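Local atomic coordinates of cell division control protein 13 (Saccharomyces cerevisiae, PDB entry 4HCE), a protein that probably helps maintain telomeres in budding yeast, its second OB-fold domain forming a dimer needed for productive binding of Stn1. Residues I65-R74 against A121-S129. Sequence-based numbering, arbitrary orientation.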
ATOM      1  N   ILE B  65       4.052  10.554  -2.049  1.00 28.51           N
ATOM      2  CA  ILE B  65       2.893  10.035  -1.365  1.00 29.34           C
ATOM      3  C   ILE B  65       2.163   9.025  -2.230  1.00 28.73           C
ATOM      4  O   ILE B  65       2.167   9.116  -3.480  1.00 28.60           O
ATOM      5  CB  ILE B  65       1.944  11.132  -0.829  1.00 30.76           C
ATOM      6  CG1 ILE B  65       1.490  12.054  -1.946  1.00 32.74           C
ATOM      7  CG2 ILE B  65       2.585  11.903   0.335  1.00 30.62           C
ATOM      8  CD1 ILE B  65       0.047  12.471  -1.750  1.00 34.93           C
ATOM      9  N   GLU B  66       1.567   8.060  -1.535  1.00 27.27           N
ATOM     10  CA  GLU B  66       0.630   7.104  -2.092  1.00 26.91           C
ATOM     11  C   GLU B  66      -0.770   7.754  -2.210  1.00 24.83           C
ATOM     12  O   GLU B  66      -1.273   8.354  -1.278  1.00 23.78           O
ATOM     13  CB  GLU B  66       0.596   5.853  -1.198  1.00 26.86           C
ATOM     14  CG  GLU B  66      -0.594   4.948  -1.468  1.00 32.05           C
ATOM     15  CD  GLU B  66      -0.903   4.012  -0.294  1.00 34.59           C
ATOM     16  OE1 GLU B  66      -1.853   4.286   0.524  1.00 35.57           O
ATOM     17  OE2 GLU B  66      -0.173   3.010  -0.191  1.00 34.23           O
ATOM     18  N   ILE B  67      -1.399   7.621  -3.363  1.00 25.25           N
ATOM     19  CA  ILE B  67      -2.749   8.142  -3.571  1.00 24.53           C
ATOM     20  C   ILE B  67      -3.628   6.974  -4.021  1.00 25.40           C
ATOM     21  O   ILE B  67      -3.347   6.330  -5.040  1.00 26.06           O
ATOM     22  CB  ILE B  67      -2.777   9.229  -4.655  1.00 24.43           C
ATOM     23  CG1 ILE B  67      -1.776  10.360  -4.347  1.00 24.08           C
ATOM     24  CG2 ILE B  67      -4.189   9.781  -4.820  1.00 24.68           C
ATOM     25  CD1 ILE B  67      -1.534  11.295  -5.530  1.00 23.06           C
ATOM     26  N   VAL B  68      -4.680   6.700  -3.254  1.00 25.54           N
ATOM     27  CA  VAL B  68      -5.589   5.635  -3.587  1.00 26.79           C
ATOM     28  C   VAL B  68      -6.742   6.183  -4.403  1.00 26.38           C
ATOM     29  O   VAL B  68      -7.250   7.291  -4.122  1.00 24.60           O
ATOM     30  CB  VAL B  68      -6.082   4.815  -2.346  1.00 28.16           C
ATOM     31  CG1 VAL B  68      -4.926   4.446  -1.428  1.00 29.40           C
ATOM     32  CG2 VAL B  68      -7.106   5.579  -1.539  1.00 31.85           C
ATOM     33  N   ILE B  69      -7.087   5.430  -5.453  1.00 27.13           N
ATOM     34  CA  ILE B  69      -8.361   5.551  -6.179  1.00 28.15           C
ATOM     35  C   ILE B  69      -9.192   4.401  -5.611  1.00 29.47           C
ATOM     36  O   ILE B  69      -9.002   3.248  -5.995  1.00 31.55           O
ATOM     37  CB  ILE B  69      -8.212   5.340  -7.707  1.00 27.56           C
ATOM     38  CG1 ILE B  69      -6.871   5.873  -8.228  1.00 28.19           C
ATOM     39  CG2 ILE B  69      -9.399   5.938  -8.462  1.00 27.30           C
ATOM     40  CD1 ILE B  69      -6.754   7.381  -8.338  1.00 29.15           C
ATOM     41  N   PRO B  70     -10.091   4.704  -4.667  1.00 31.01           N
ATOM     42  CA  PRO B  70     -10.725   3.690  -3.790  1.00 32.88           C
ATOM     43  C   PRO B  70     -11.748   2.686  -4.384  1.00 36.21           C
ATOM     44  O   PRO B  70     -11.893   1.581  -3.841  1.00 39.97           O
ATOM     45  CB  PRO B  70     -11.376   4.517  -2.670  1.00 32.86           C
ATOM     46  CG  PRO B  70     -11.326   5.945  -3.099  1.00 32.62           C
ATOM     47  CD  PRO B  70     -10.491   6.090  -4.343  1.00 31.88           C
ATOM     48  N   THR B  71     -12.462   3.036  -5.449  1.00 35.34           N
ATOM     49  CA  THR B  71     -13.462   2.104  -6.009  1.00 35.36           C
ATOM     50  C   THR B  71     -13.257   1.951  -7.524  1.00 33.94           C
ATOM     51  O   THR B  71     -12.675   2.833  -8.174  1.00 31.91           O
ATOM     52  CB  THR B  71     -14.906   2.620  -5.765  1.00 36.01           C
ATOM     53  OG1 THR B  71     -15.029   3.909  -6.368  1.00 36.99           O
ATOM     54  CG2 THR B  71     -15.228   2.748  -4.275  1.00 34.42           C
ATOM     55  N   ARG B  72     -13.734   0.840  -8.083  1.00 33.45           N
ATOM     56  CA  ARG B  72     -13.773   0.654  -9.552  1.00 34.22           C
ATOM     57  C   ARG B  72     -14.543   1.752 -10.303  1.00 33.43           C
ATOM     58  O   ARG B  72     -14.158   2.160 -11.396  1.00 32.77           O
ATOM     59  CB  ARG B  72     -14.351  -0.708  -9.900  1.00 34.49           C
ATOM     60  CG  ARG B  72     -13.406  -1.855  -9.564  1.00 36.59           C
ATOM     61  CD  ARG B  72     -14.103  -3.180  -9.763  1.00 38.40           C
ATOM     62  NE  ARG B  72     -15.169  -3.338  -8.775  1.00 41.03           N
ATOM     63  CZ  ARG B  72     -15.956  -4.402  -8.695  1.00 41.92           C
ATOM     64  NH1 ARG B  72     -15.807  -5.401  -9.550  1.00 42.09           N
ATOM     65  NH2 ARG B  72     -16.890  -4.467  -7.762  1.00 42.92           N
ATOM     66  N   GLU B  73     -15.614   2.234  -9.686  1.00 34.32           N
ATOM     67  CA  GLU B  73     -16.451   3.268 -10.254  1.00 36.12           C
ATOM     68  C   GLU B  73     -15.660   4.571 -10.412  1.00 34.85           C
ATOM     69  O   GLU B  73     -15.750   5.249 -11.437  1.00 33.90           O
ATOM     70  CB  GLU B  73     -17.687   3.485  -9.368  1.00 37.83           C
ATOM     71  CG  GLU B  73     -18.547   4.663  -9.792  1.00 44.59           C
ATOM     72  CD  GLU B  73     -19.677   4.965  -8.820  1.00 52.75           C
ATOM     73  OE1 GLU B  73     -20.652   5.597  -9.258  1.00 57.05           O
ATOM     74  OE2 GLU B  73     -19.607   4.586  -7.622  1.00 57.49           O
ATOM     75  N   ARG B  74     -14.896   4.912  -9.383  1.00 33.95           N
ATOM     76  CA  ARG B  74     -14.042   6.081  -9.433  1.00 34.25           C
ATOM     77  C   ARG B  74     -12.901   5.920 -10.452  1.00 31.53           C
ATOM     78  O   ARG B  74     -12.551   6.862 -11.146  1.00 30.79           O
ATOM     79  CB  ARG B  74     -13.517   6.415  -8.029  1.00 35.08           C
ATOM     80  CG  ARG B  74     -12.564   7.591  -7.977  1.00 34.52           C
ATOM     81  CD  ARG B  74     -13.238   8.870  -8.456  1.00 35.66           C
ATOM     82  NE  ARG B  74     -12.422  10.018  -8.084  1.00 36.68           N
ATOM     83  CZ  ARG B  74     -12.582  11.246  -8.549  1.00 35.63           C
ATOM     84  NH1 ARG B  74     -13.530  11.498  -9.442  1.00 37.74           N
ATOM     85  NH2 ARG B  74     -11.776  12.210  -8.133  1.00 33.71           N
ATOM     86  N   ALA B 121      -6.217   5.741   7.462  1.00 38.42           N
ATOM     87  CA  ALA B 121      -6.204   7.069   6.831  1.00 36.03           C
ATOM     88  C   ALA B 121      -5.349   6.960   5.588  1.00 33.76           C
ATOM     89  O   ALA B 121      -4.238   6.481   5.651  1.00 34.90           O
ATOM     90  CB  ALA B 121      -5.653   8.135   7.763  1.00 33.03           C
ATOM     91  N   VAL B 122      -5.890   7.379   4.455  1.00 31.88           N
ATOM     92  CA  VAL B 122      -5.152   7.354   3.203  1.00 30.16           C
ATOM     93  C   VAL B 122      -5.458   8.655   2.476  1.00 30.04           C
ATOM     94  O   VAL B 122      -6.424   9.355   2.822  1.00 27.42           O
ATOM     95  CB  VAL B 122      -5.557   6.150   2.320  1.00 30.51           C
ATOM     96  CG1 VAL B 122      -5.212   4.815   2.999  1.00 30.10           C
ATOM     97  CG2 VAL B 122      -7.043   6.201   1.985  1.00 29.49           C
ATOM     98  N   TRP B 123      -4.617   8.974   1.490  1.00 27.46           N
ATOM     99  CA  TRP B 123      -4.898  10.021   0.538  1.00 27.09           C
ATOM    100  C   TRP B 123      -5.711   9.475  -0.608  1.00 28.23           C
ATOM    101  O   TRP B 123      -5.337   8.478  -1.235  1.00 27.90           O
ATOM    102  CB  TRP B 123      -3.583  10.600   0.007  1.00 25.93           C
ATOM    103  CG  TRP B 123      -2.863  11.428   1.035  1.00 24.94           C
ATOM    104  CD1 TRP B 123      -1.670  11.134   1.690  1.00 24.42           C
ATOM    105  CD2 TRP B 123      -3.292  12.724   1.583  1.00 24.17           C
ATOM    106  NE1 TRP B 123      -1.333  12.136   2.572  1.00 23.83           N
ATOM    107  CE2 TRP B 123      -2.251  13.131   2.540  1.00 24.21           C
ATOM    108  CE3 TRP B 123      -4.373  13.556   1.371  1.00 23.00           C
ATOM    109  CZ2 TRP B 123      -2.333  14.320   3.250  1.00 24.12           C
ATOM    110  CZ3 TRP B 123      -4.439  14.757   2.081  1.00 23.71           C
ATOM    111  CH2 TRP B 123      -3.455  15.119   3.013  1.00 24.10           C
ATOM    112  N   SER B 124      -6.832  10.106  -0.917  1.00 28.74           N
ATOM    113  CA  SER B 124      -7.542   9.721  -2.122  1.00 30.36           C
ATOM    114  C   SER B 124      -7.558  10.825  -3.162  1.00 28.74           C
ATOM    115  O   SER B 124      -7.476  11.991  -2.815  1.00 28.52           O
ATOM    116  CB  SER B 124      -8.968   9.310  -1.806  1.00 31.57           C
ATOM    117  OG  SER B 124      -9.656  10.450  -1.368  1.00 37.83           O
ATOM    118  N   LEU B 125      -7.698  10.448  -4.428  1.00 28.45           N
ATOM    119  CA  LEU B 125      -7.651  11.407  -5.508  1.00 29.27           C
ATOM    120  C   LEU B 125      -8.922  12.220  -5.611  1.00 31.98           C
ATOM    121  O   LEU B 125      -9.956  11.710  -6.010  1.00 33.52           O
ATOM    122  CB  LEU B 125      -7.399  10.699  -6.846  1.00 28.99           C
ATOM    123  CG  LEU B 125      -7.125  11.604  -8.043  1.00 29.54           C
ATOM    124  CD1 LEU B 125      -6.536  12.943  -7.593  1.00 28.56           C
ATOM    125  CD2 LEU B 125      -6.160  10.896  -8.971  1.00 30.22           C
ATOM    126  N   LYS B 126      -8.843  13.493  -5.235  1.00 34.24           N
ATOM    127  CA  LYS B 126      -9.978  14.392  -5.368  1.00 34.28           C
ATOM    128  C   LYS B 126     -10.074  14.947  -6.796  1.00 35.14           C
ATOM    129  O   LYS B 126     -11.117  14.879  -7.430  1.00 37.34           O
ATOM    130  CB  LYS B 126      -9.903  15.541  -4.379  1.00 33.87           C
ATOM    131  CG  LYS B 126     -11.207  16.289  -4.232  1.00 35.42           C
ATOM    132  CD  LYS B 126     -11.118  17.292  -3.093  1.00 37.07           C
ATOM    133  CE  LYS B 126     -12.515  17.703  -2.653  1.00 37.87           C
ATOM    134  NZ  LYS B 126     -12.939  18.931  -3.365  1.00 37.93           N
ATOM    135  N   ASN B 127      -8.987  15.541  -7.267  1.00 34.12           N
ATOM    136  CA  ASN B 127      -8.922  16.103  -8.603  1.00 34.28           C
ATOM    137  C   ASN B 127      -7.577  15.832  -9.212  1.00 31.73           C
ATOM    138  O   ASN B 127      -6.590  15.671  -8.501  1.00 29.00           O
ATOM    139  CB  ASN B 127      -9.154  17.606  -8.572  1.00 35.44           C
ATOM    140  CG  ASN B 127     -10.597  17.946  -8.344  1.00 41.21           C
ATOM    141  OD1 ASN B 127     -11.485  17.481  -9.075  1.00 43.03           O
ATOM    142  ND2 ASN B 127     -10.855  18.746  -7.315  1.00 42.26           N
ATOM    143  N   ILE B 128      -7.554  15.804 -10.537  1.00 30.97           N
ATOM    144  CA  ILE B 128      -6.321  15.620 -11.291  1.00 31.34           C
ATOM    145  C   ILE B 128      -6.387  16.387 -12.595  1.00 32.61           C
ATOM    146  O   ILE B 128      -7.367  16.313 -13.353  1.00 29.65           O
ATOM    147  CB  ILE B 128      -5.981  14.132 -11.583  1.00 30.47           C
ATOM    148  CG1 ILE B 128      -4.650  14.011 -12.374  1.00 29.54           C
ATOM    149  CG2 ILE B 128      -7.121  13.445 -12.329  1.00 29.13           C
ATOM    150  CD1 ILE B 128      -3.920  12.695 -12.168  1.00 29.97           C
ATOM    151  N   SER B 129      -5.313  17.123 -12.835  1.00 34.57           N
ATOM    152  CA  SER B 129      -5.130  17.790 -14.077  1.00 37.94           C
ATOM    153  C   SER B 129      -3.813  17.348 -14.685  1.00 42.79           C
ATOM    154  O   SER B 129      -2.745  17.398 -14.044  1.00 41.83           O
ATOM    155  CB  SER B 129      -5.147  19.291 -13.889  1.00 37.68           C
ATOM    156  OG  SER B 129      -4.816  19.867 -15.125  1.00 42.27           O
TER
HETATM  157  O   HOH W   1      -2.358   7.334   1.234  1.00 35.09           O
HETATM  158  O   HOH W   2     -10.469   9.210  -5.820  1.00 39.07           O
HETATM  159  O   HOH W   3     -12.410  14.328 -10.245  1.00 44.39           O
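The carbonyl oxygen of Leu125 is gripped twice, by Arg74 NH2 at 2.8 Å and by water 2, which Arg74 NE holds in turn, so direct bond and water bridge close a ring. The N-H of NH2 points almost straight at the oxygen (169°), which lies in the guanidinium plane, although the nitrogen itself stands above the carbonyl plane. The same nitrogen makes a weak, bent bond to Lys126 O. The side chain bends at chi2 (61°), which places the guanidinium edge at the carbonyls of Leu125 and Lys126, while Glu77 holds NH1 in a salt bridge. A leucine in place of Arg74 would probably leave Leu125 O without its direct donor, break the bridge through water 2 and deprive Glu77 of its NH1 partner, removing one polar link between helix and strand.

Beyond this tie the strands cross at -63° and pair in parallel for only a short run. Val68 N gives a straight bond to Trp123 O (2.8 Å), and Leu125 N returns a longer one to Val68 O. Toward the start of strand 65-69 direct pairing gives way to water 1, which accepts from Trp123 N and donates to Glu66 O and, through a longer bond, to Glu66 OE1.

Apolar groups fill in around the backbone. Ile69 CD1 lies alongside Leu125 CD2 (3.6 Å), and Ile67 CG2 reaches Leu125 CB. The side chains of Val68 and Val122 cross at about a right angle, touching through their CG2 methyls. Over one face of the Trp123 indole sits Ile65 CD1, 4.1 Å from CD1 of the ring; Arg107 adds a cation-pi contact.

This is the parallel pairing of the third and fifth strands of an OB fold; here two backbone bonds hold the crossing, and aliphatic packing, a water and an arginine add to it.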